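Local coordinates for protein Doc8: Type I dockerin repeat domain from family 9 glycoside hydrolase WP_009982745[Ruminococcus flavefaciens] (PDB 5M2S) that probably anchors its parent family 9 glycoside hydrolase to a cohesin module of the bacterial cellulosome, as type I dockerins do, through a compact fold holding two calcium ions, at residues W28-C33 with E70-V75; G35-S40 with Q91-N96; V43-S48 with A85-I90. All coordinates share one frame; numbering follows the deposited sequence. Where two conformers were deposited one is given.

Contacts 1 and 3 are largely buried near the centre of the chain, whereas contact 2 lies farther out, about 10 Å from that centre, and is only partly buried. Contact 1 joins loop to helix end and turn, and backbone carbonyls and an asparagine amide do much of the work. Contacts 2 and 3 both bring together helices 39-50 and 84-94: contact 2 where one helix begins and the other ends, contact 3 where the middle of helix 39-50 runs antiparallel to the first part of helix 84-94. Both rely on aliphatic packing, with no hydrogen bond across. Calcium ties the set together, one ion being shared by contacts 1 and 2 and the other by contacts 1 and 3.

Contact 1 of 3, residues W28-C33 with E70-V75; sequences WGDANC and ELNGDV. With CA (calcium ion), chain G; CA (calcium ion), chain F.
The carbonyl oxygen of Asp30 is gripped from opposite faces of its plane: Asn72 ND2 donates to Asp30 O across the contact at 3.0 Å, and Cys33 N closes the type I turn 30-33 from the other side. The donor amide lies almost flat with its bond, Asp30 O being 4° out of the Asn72 amide plane, and the hydrogen bond is close to straight. Asparagine suits this place because its short amide, also hydrogen-bonded to Thr26, joins a turn to neighbouring backbone. The backbone carbonyl of Asn72 serves as well: Gly29 N donates to Asn72 O at 2.8 Å, arriving above the carbonyl plane. Gly29 adopts a positive phi (98°), a conformation natural to glycine, and Val75 CG1 lies against its amide, 3.4 Å from Gly29 N. Small residues also bring the segments close at Ala31, whose CB rests on Gly73 CA at 4.2 Å. Trp28 spans the end of the contact, its CZ3 3.6 Å from Asp74 O, while its CE3 slides past Val75 CG1. Asp30 swings CG anti to its backbone N (chi1 -171°), bringing OD1 to 2.3 Å from one calcium ion; Asp30 OD2 accepts from Gly35 N. Asp74 binds the second ion through OD1, its carboxylate also hydrogen-bonded to Gly79. Two calcium-binding loops, each with a metal-binding aspartate and joined here through backbone and the Asn72 amide, characterise the dockerin fold.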
loop_
_atom_site.group_PDB
_atom_site.type_symbol
_atom_site.label_atom_id
_atom_site.label_comp_id
_atom_site.label_asym_id
_atom_site.label_seq_id
_atom_site.Cartn_x
_atom_site.Cartn_y
_atom_site.Cartn_z
ATOM N N TRP B 28 16.304 -10.322 7.544
ATOM C CA TRP B 28 15.701 -9.295 8.409
ATOM C C TRP B 28 14.416 -8.783 7.771
ATOM O O TRP B 28 14.432 -8.334 6.622
ATOM C CB TRP B 28 16.652 -8.121 8.651
ATOM C CG TRP B 28 17.774 -8.413 9.587
ATOM C CD1 TRP B 28 19.107 -8.483 9.290
ATOM C CD2 TRP B 28 17.658 -8.676 10.992
ATOM N NE1 TRP B 28 19.838 -8.775 10.436
ATOM C CE2 TRP B 28 18.964 -8.896 11.494
ATOM C CE3 TRP B 28 16.576 -8.734 11.870
ATOM C CZ2 TRP B 28 19.208 -9.168 12.842
ATOM C CZ3 TRP B 28 16.811 -9.024 13.220
ATOM C CH2 TRP B 28 18.128 -9.234 13.692
ATOM N N GLY B 29 13.323 -8.848 8.527
ATOM C CA GLY B 29 11.998 -8.401 8.061
ATOM C C GLY B 29 11.131 -9.529 7.552
ATOM O O GLY B 29 9.935 -9.348 7.378
ATOM N N ASP B 30 11.714 -10.715 7.350
ATOM C CA ASP B 30 10.975 -11.806 6.710
ATOM C C ASP B 30 10.181 -12.623 7.728
ATOM O O ASP B 30 10.441 -13.816 7.966
ATOM C CB ASP B 30 11.906 -12.704 5.883
ATOM C CG ASP B 30 11.165 -13.699 5.031
ATOM O OD1 ASP B 30 9.923 -13.522 4.795
ATOM O OD2 ASP B 30 11.852 -14.694 4.610
ATOM N N ALA B 31 9.161 -11.958 8.272
ATOM C CA ALA B 31 8.300 -12.497 9.317
ATOM C C ALA B 31 7.483 -13.687 8.863
ATOM O O ALA B 31 7.120 -14.538 9.696
ATOM C CB ALA B 31 7.427 -11.390 9.879
ATOM N N ASN B 32 7.180 -13.768 7.563
ATOM C CA ASN B 32 6.447 -14.938 7.044
ATOM C C ASN B 32 7.336 -16.025 6.385
ATOM O O ASN B 32 6.821 -17.001 5.825
ATOM C CB ASN B 32 5.297 -14.506 6.138
ATOM C CG ASN B 32 5.750 -13.896 4.840
ATOM O OD1 ASN B 32 6.915 -14.007 4.463
ATOM N ND2 ASN B 32 4.836 -13.203 4.168
ATOM N N CYS B 33 8.648 -15.846 6.479
ATOM C CA CYS B 33 9.634 -16.830 6.010
ATOM C C CYS B 33 9.437 -17.305 4.571
ATOM O O CYS B 33 9.626 -18.507 4.265
ATOM C CB CYS B 33 9.659 -18.027 6.947
ATOM S SG CYS B 33 10.107 -17.605 8.641
ATOM N N GLU B 70 9.229 -14.840 13.989
ATOM C CA GLU B 70 9.326 -13.869 15.077
ATOM C C GLU B 70 10.735 -13.363 15.266
ATOM O O GLU B 70 10.925 -12.216 15.692
ATOM C CB GLU B 70 8.795 -14.435 16.392
ATOM C CG GLU B 70 7.308 -14.691 16.339
ATOM C CD GLU B 70 6.690 -14.909 17.694
ATOM O OE1 GLU B 70 7.393 -15.448 18.581
ATOM O OE2 GLU B 70 5.515 -14.497 17.857
ATOM N N LEU B 71 11.727 -14.207 15.023
ATOM C CA LEU B 71 13.133 -13.747 15.064
ATOM C C LEU B 71 13.399 -12.797 13.903
ATOM O O LEU B 71 13.942 -11.717 14.109
ATOM C CB LEU B 71 14.131 -14.898 15.010
ATOM C CG LEU B 71 14.090 -15.806 16.243
ATOM C CD1 LEU B 71 15.004 -17.012 16.062
ATOM C CD2 LEU B 71 14.501 -15.051 17.486
ATOM N N ASN B 72 13.013 -13.202 12.696
ATOM C CA ASN B 72 13.225 -12.357 11.519
ATOM C C ASN B 72 12.513 -11.014 11.591
ATOM O O ASN B 72 13.002 -9.996 11.099
ATOM C CB ASN B 72 12.724 -13.052 10.251
ATOM C CG ASN B 72 13.544 -14.269 9.875
ATOM O OD1 ASN B 72 14.647 -14.507 10.389
ATOM N ND2 ASN B 72 13.008 -15.045 8.943
ATOM N N GLY B 73 11.337 -11.033 12.185
ATOM C CA GLY B 73 10.495 -9.874 12.238
ATOM C C GLY B 73 10.838 -8.843 13.283
ATOM O O GLY B 73 10.277 -7.746 13.259
ATOM N N ASP B 74 11.767 -9.173 14.171
ATOM C CA ASP B 74 12.111 -8.286 15.308
ATOM C C ASP B 74 13.161 -7.284 14.841
ATOM O O ASP B 74 14.346 -7.350 15.215
ATOM C CB ASP B 74 12.583 -9.099 16.514
ATOM C CG ASP B 74 12.802 -8.247 17.754
ATOM O OD1 ASP B 74 12.436 -7.041 17.725
ATOM O OD2 ASP B 74 13.331 -8.792 18.757
ATOM N N VAL B 75 12.692 -6.375 13.986
ATOM C CA VAL B 75 13.557 -5.425 13.281
ATOM C C VAL B 75 13.624 -4.067 14.023
ATOM O O VAL B 75 14.566 -3.297 13.824
ATOM C CB VAL B 75 13.092 -5.220 11.805
ATOM C CG1 VAL B 75 13.343 -6.492 11.011
ATOM C CG2 VAL B 75 11.635 -4.790 11.691
HETATM CA CA CA G . 8.371 -12.326 3.648
HETATM CA CA CA F . 10.750 -5.552 18.091
HETATM O O HOH W 1 6.531 -11.816 2.217
HETATM O O HOH W 2 9.521 -3.529 18.600
#

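Contact 2 of 3, residues G35-S40 with Q91-N96; sequences GIVDIS and QKYLLN. With CA (calcium ion), chain G.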
loop_
_atom_site.group_PDB
_atom_site.type_symbol
_atom_site.label_atom_id
_atom_site.label_comp_id
_atom_site.label_asym_id
_atom_site.label_seq_id
_atom_site.Cartn_x
_atom_site.Cartn_y
_atom_site.Cartn_z
ATOM N N GLY B 35 11.252 -15.698 2.079
ATOM C CA GLY B 35 12.500 -15.302 1.407
ATOM C C GLY B 35 12.509 -13.949 0.733
ATOM O O GLY B 35 13.499 -13.582 0.066
ATOM N N ILE B 36 11.420 -13.208 0.911
ATOM C CA ILE B 36 11.419 -11.805 0.479
ATOM C C ILE B 36 10.799 -10.965 1.584
ATOM O O ILE B 36 10.090 -11.465 2.467
ATOM C CB ILE B 36 10.714 -11.536 -0.873
ATOM C CG1 ILE B 36 9.208 -11.680 -0.757
ATOM C CG2 ILE B 36 11.233 -12.444 -1.996
ATOM C CD1 ILE B 36 8.502 -11.117 -1.962
ATOM N N VAL B 37 11.162 -9.680 1.576
ATOM C CA VAL B 37 10.595 -8.715 2.536
ATOM C C VAL B 37 9.614 -7.828 1.767
ATOM O O VAL B 37 9.989 -7.101 0.825
ATOM C CB VAL B 37 11.674 -7.888 3.248
ATOM C CG1 VAL B 37 11.051 -6.901 4.232
ATOM C CG2 VAL B 37 12.584 -8.852 4.004
ATOM N N ASP B 38 8.346 -7.960 2.122
ATOM C CA ASP B 38 7.302 -7.149 1.510
ATOM C C ASP B 38 6.180 -6.900 2.524
ATOM O O ASP B 38 6.284 -7.262 3.709
ATOM C CB ASP B 38 6.818 -7.769 0.190
ATOM C CG ASP B 38 6.073 -9.074 0.366
ATOM O OD1 ASP B 38 5.593 -9.386 1.486
ATOM O OD2 ASP B 38 5.897 -9.788 -0.670
ATOM N N ILE B 39 5.117 -6.260 2.071
ATOM C CA ILE B 39 4.113 -5.774 3.005
ATOM C C ILE B 39 3.392 -6.922 3.686
ATOM O O ILE B 39 2.806 -6.718 4.752
ATOM C CB ILE B 39 3.162 -4.752 2.336
ATOM C CG1 ILE B 39 2.309 -4.001 3.351
ATOM C CG2 ILE B 39 2.287 -5.404 1.277
ATOM C CD1 ILE B 39 3.047 -2.954 4.145
ATOM N N SER B 40 3.429 -8.134 3.107
ATOM C CA SER B 40 2.816 -9.304 3.789
ATOM C C SER B 40 3.503 -9.620 5.125
ATOM O O SER B 40 2.915 -10.213 6.059
ATOM C CB SER B 40 2.794 -10.587 2.922
ATOM O OG SER B 40 1.704 -10.610 1.984
ATOM N N GLN B 91 7.181 -1.278 7.016
ATOM C CA GLN B 91 6.573 -0.262 6.147
ATOM C C GLN B 91 7.546 0.866 5.813
ATOM O O GLN B 91 7.629 1.282 4.657
ATOM C CB GLN B 91 5.308 0.320 6.754
ATOM C CG GLN B 91 4.176 -0.669 6.804
ATOM C CD GLN B 91 2.978 -0.071 7.504
ATOM O OE1 GLN B 91 2.791 -0.273 8.717
ATOM N NE2 GLN B 91 2.205 0.724 6.784
ATOM N N LYS B 92 8.296 1.343 6.803
ATOM C CA LYS B 92 9.253 2.425 6.549
ATOM C C LYS B 92 10.321 1.989 5.547
ATOM O O LYS B 92 10.716 2.727 4.621
ATOM C CB LYS B 92 9.905 2.883 7.843
ATOM C CG LYS B 92 9.008 3.616 8.838
ATOM C CD LYS B 92 9.818 3.968 10.075
ATOM C CE LYS B 92 8.960 4.616 11.146
ATOM N NZ LYS B 92 9.820 5.200 12.217
ATOM N N TYR B 93 10.836 0.786 5.758
ATOM C CA TYR B 93 11.843 0.220 4.855
ATOM C C TYR B 93 11.321 0.134 3.421
ATOM O O TYR B 93 11.977 0.569 2.444
ATOM C CB TYR B 93 12.253 -1.167 5.363
ATOM C CG TYR B 93 13.123 -1.863 4.394
ATOM C CD1 TYR B 93 14.426 -1.419 4.179
ATOM C CD2 TYR B 93 12.647 -2.921 3.643
ATOM C CE1 TYR B 93 15.229 -2.024 3.234
ATOM C CE2 TYR B 93 13.449 -3.547 2.698
ATOM C CZ TYR B 93 14.728 -3.095 2.502
ATOM O OH TYR B 93 15.507 -3.733 1.558
ATOM N N LEU B 94 10.109 -0.379 3.279
ATOM C CA LEU B 94 9.498 -0.520 1.941
ATOM C C LEU B 94 9.313 0.817 1.228
ATOM O O LEU B 94 9.403 0.887 -0.018
ATOM C CB LEU B 94 8.185 -1.298 2.035
ATOM C CG LEU B 94 8.348 -2.758 2.424
ATOM C CD1 LEU B 94 6.999 -3.332 2.775
ATOM C CD2 LEU B 94 8.994 -3.622 1.365
ATOM N N LEU B 95 9.108 1.862 2.026
ATOM C CA LEU B 95 8.922 3.232 1.523
ATOM C C LEU B 95 10.222 4.017 1.365
ATOM O O LEU B 95 10.198 5.205 1.001
ATOM C CB LEU B 95 7.977 4.001 2.453
ATOM C CG LEU B 95 6.510 3.601 2.389
ATOM C CD1 LEU B 95 5.803 4.143 3.620
ATOM C CD2 LEU B 95 5.871 4.106 1.111
ATOM N N ASN B 96 11.352 3.370 1.632
ATOM C CA ASN B 96 12.659 4.038 1.621
ATOM C C ASN B 96 12.745 5.204 2.592
ATOM O O ASN B 96 13.496 6.153 2.363
ATOM C CB ASN B 96 13.049 4.493 0.201
ATOM C CG ASN B 96 14.558 4.678 0.041
ATOM O OD1 ASN B 96 15.372 3.948 0.649
ATOM N ND2 ASN B 96 14.944 5.667 -0.750
HETATM CA CA CA G . 8.371 -12.326 3.648
HETATM O O HOH W 1 6.531 -11.816 2.217
#
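Leu94, on the last turn of helix 84-94, packs against Asp38 and Ile39, where helix 39-50 begins with Asp38 as its N-cap. This is a helix end closing over a helix start within the dockerin fold. Leucine's CB points toward the other segment, and chi1 of -67° sets CG anti to the carbonyl carbon, sending both methyl branches onto the opposing backbone. CD1 touches the first turn, 3.6 Å from Ile39 N, and also meets Asp38 C. CD2 reaches back along the loop and lies 3.7 Å from Val37 O, close to Asp38 CA as well. A branched tip thus spreads over three successive residues. Ile39 crosses Leu94 at about a right angle and extends its CD1 to Gln91 CG at 3.7 Å; Gln91 OE1 is hydrogen-bonded to a basic side chain, and NE2 to a polar one, of another protein chain. Val37 CG1 approaches Tyr93 CD2 obliquely to the ring, 4.3 Å away. After this turn Asn96 takes a positive phi and ends the helix in a Schellman motif. Aspartate suits the N-cap: Asp38 OD1 accepts from Ser40 N at 3.0 Å, from above the carboxylate plane, and also takes a bond from a calcium-bound water at 2.7 Å.

Contact 3 of 3, residues V43-S48 with A85-I90; sequences VIIMQS and ADALAI. With CA (calcium ion), chain F.
Asp86 carries the flat group of this contact, yet Ile45 touches only its stem: Ile45 CD1 lies 4.0 Å from Asp86 CB, while the carboxylate is turned to the calcium ion. Both oxygens bind the metal, Asp86 OD1 and OD2 each at 2.5 Å, so the group is held bidentate and its rotation is fixed; OD2 also accepts from Thr83 N. An aspartate here joins two roles, a carboxylate for the ion and a short methylene stem for the apolar interface. Neither segment contributes an aromatic ring, and the rest is aliphatic. Ile45 carries most of the contact: chi1 of -73° sends CG1 anti to the carbonyl carbon and CG2 anti to the backbone N. The longer branch ends at CD1, which meets Ile90 CD1 tip to tip at 3.6 Å, and the CG2 methyl rests on Ala87 CB at 4.0 Å. Alanine suits this spot because its single methyl lets the helices draw together where the backbones come nearest, at Ile45 and Ala87. Met46 bends at chi2 and chi3, and its sulfur comes to that same methyl, with Met46 SD 3.8 Å from Ala87 CB. The two helical segments run antiparallel at 167°, their axes coming within 8.8 Å at the closest. Around them, Ile45 also packs on Ile82 of the loop before helix 84-94, and helix 39-50 adds Ala42 beside Ala87 and Asp41 beside Ile90.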
loop_
_atom_site.group_PDB
_atom_site.type_symbol
_atom_site.label_atom_id
_atom_site.label_comp_id
_atom_site.label_asym_id
_atom_site.label_seq_id
_atom_site.Cartn_x
_atom_site.Cartn_y
_atom_site.Cartn_z
ATOM N N VAL B 43 1.749 -7.510 7.536
ATOM C CA VAL B 43 0.468 -8.152 7.801
ATOM C C VAL B 43 0.603 -9.276 8.842
ATOM O O VAL B 43 -0.162 -9.331 9.810
ATOM C CB VAL B 43 -0.146 -8.725 6.497
ATOM C CG1 VAL B 43 -1.370 -9.570 6.793
ATOM C CG2 VAL B 43 -0.503 -7.592 5.523
ATOM N N ILE B 44 1.531 -10.203 8.639
ATOM C CA ILE B 44 1.589 -11.333 9.561
ATOM C C ILE B 44 1.900 -10.898 11.019
ATOM O O ILE B 44 1.361 -11.472 11.978
ATOM C CB ILE B 44 2.493 -12.471 9.057
ATOM C CG1 ILE B 44 2.117 -13.774 9.767
ATOM C CG2 ILE B 44 3.972 -12.155 9.204
ATOM C CD1 ILE B 44 2.861 -14.945 9.171
ATOM N N ILE B 45 2.756 -9.901 11.178
ATOM C CA ILE B 45 3.016 -9.358 12.482
ATOM C C ILE B 45 1.720 -8.792 13.087
ATOM O O ILE B 45 1.388 -9.090 14.232
ATOM C CB ILE B 45 4.126 -8.269 12.411
ATOM C CG1 ILE B 45 5.514 -8.913 12.176
ATOM C CG2 ILE B 45 4.171 -7.416 13.698
ATOM C CD1 ILE B 45 6.592 -7.905 11.772
ATOM N N MET B 46 0.965 -8.000 12.312
ATOM C CA MET B 46 -0.260 -7.404 12.851
ATOM C C MET B 46 -1.273 -8.478 13.208
ATOM O O MET B 46 -1.963 -8.368 14.218
ATOM C CB MET B 46 -0.894 -6.416 11.882
ATOM C CG MET B 46 -0.067 -5.180 11.626
ATOM S SD MET B 46 0.486 -4.326 13.119
ATOM C CE MET B 46 -1.123 -3.959 13.861
ATOM N N GLN B 47 -1.340 -9.530 12.404
ATOM C CA GLN B 47 -2.282 -10.607 12.665
ATOM C C GLN B 47 -1.907 -11.362 13.919
ATOM O O GLN B 47 -2.798 -11.681 14.747
ATOM C CB GLN B 47 -2.331 -11.558 11.484
ATOM C CG GLN B 47 -2.950 -10.954 10.243
ATOM C CD GLN B 47 -2.996 -11.960 9.128
ATOM O OE1 GLN B 47 -2.046 -12.696 8.936
ATOM N NE2 GLN B 47 -4.111 -12.007 8.400
ATOM N N SER B 48 -0.614 -11.628 14.092
ATOM C CA SER B 48 -0.159 -12.324 15.303
ATOM C C SER B 48 -0.519 -11.541 16.554
ATOM O O SER B 48 -0.921 -12.134 17.567
ATOM C CB SER B 48 1.344 -12.584 15.278
ATOM O OG SER B 48 1.784 -13.149 16.510
ATOM N N ALA B 85 5.479 -1.802 16.372
ATOM C CA ALA B 85 6.563 -1.036 15.790
ATOM C C ALA B 85 7.419 -1.826 14.825
ATOM O O ALA B 85 8.064 -1.242 13.947
ATOM C CB ALA B 85 7.430 -0.444 16.890
ATOM N N ASP B 86 7.446 -3.153 14.957
ATOM C CA ASP B 86 8.157 -3.999 13.970
ATOM C C ASP B 86 7.493 -3.941 12.579
ATOM O O ASP B 86 8.175 -3.845 11.543
ATOM C CB ASP B 86 8.257 -5.428 14.492
ATOM C CG ASP B 86 9.159 -5.533 15.718
ATOM O OD1 ASP B 86 10.359 -5.180 15.621
ATOM O OD2 ASP B 86 8.666 -5.902 16.800
ATOM N N ALA B 87 6.164 -3.985 12.576
ATOM C CA ALA B 87 5.388 -3.835 11.338
ATOM C C ALA B 87 5.612 -2.469 10.732
ATOM O O ALA B 87 5.859 -2.353 9.533
ATOM C CB ALA B 87 3.914 -4.064 11.597
ATOM N N LEU B 88 5.562 -1.420 11.554
ATOM C CA LEU B 88 5.809 -0.061 11.054
ATOM C C LEU B 88 7.181 0.079 10.470
ATOM O O LEU B 88 7.348 0.771 9.458
ATOM C CB LEU B 88 5.630 0.971 12.165
ATOM C CG LEU B 88 4.220 1.048 12.758
ATOM C CD1 LEU B 88 4.155 1.995 13.948
ATOM C CD2 LEU B 88 3.262 1.500 11.697
ATOM N N ALA B 89 8.192 -0.548 11.095
ATOM C CA ALA B 89 9.548 -0.487 10.558
ATOM C C ALA B 89 9.645 -1.117 9.159
ATOM O O ALA B 89 10.342 -0.598 8.259
ATOM C CB ALA B 89 10.520 -1.176 11.509
ATOM N N ILE B 90 8.968 -2.240 8.974
ATOM C CA ILE B 90 8.923 -2.886 7.660
ATOM C C ILE B 90 8.298 -1.916 6.649
ATOM O O ILE B 90 8.822 -1.748 5.535
ATOM C CB ILE B 90 8.185 -4.244 7.734
ATOM C CG1 ILE B 90 9.006 -5.227 8.583
ATOM C CG2 ILE B 90 7.895 -4.803 6.340
ATOM C CD1 ILE B 90 8.267 -6.499 8.905
HETATM CA CA CA F . 10.750 -5.552 18.091
HETATM O O HOH W 2 9.521 -3.529 18.600
#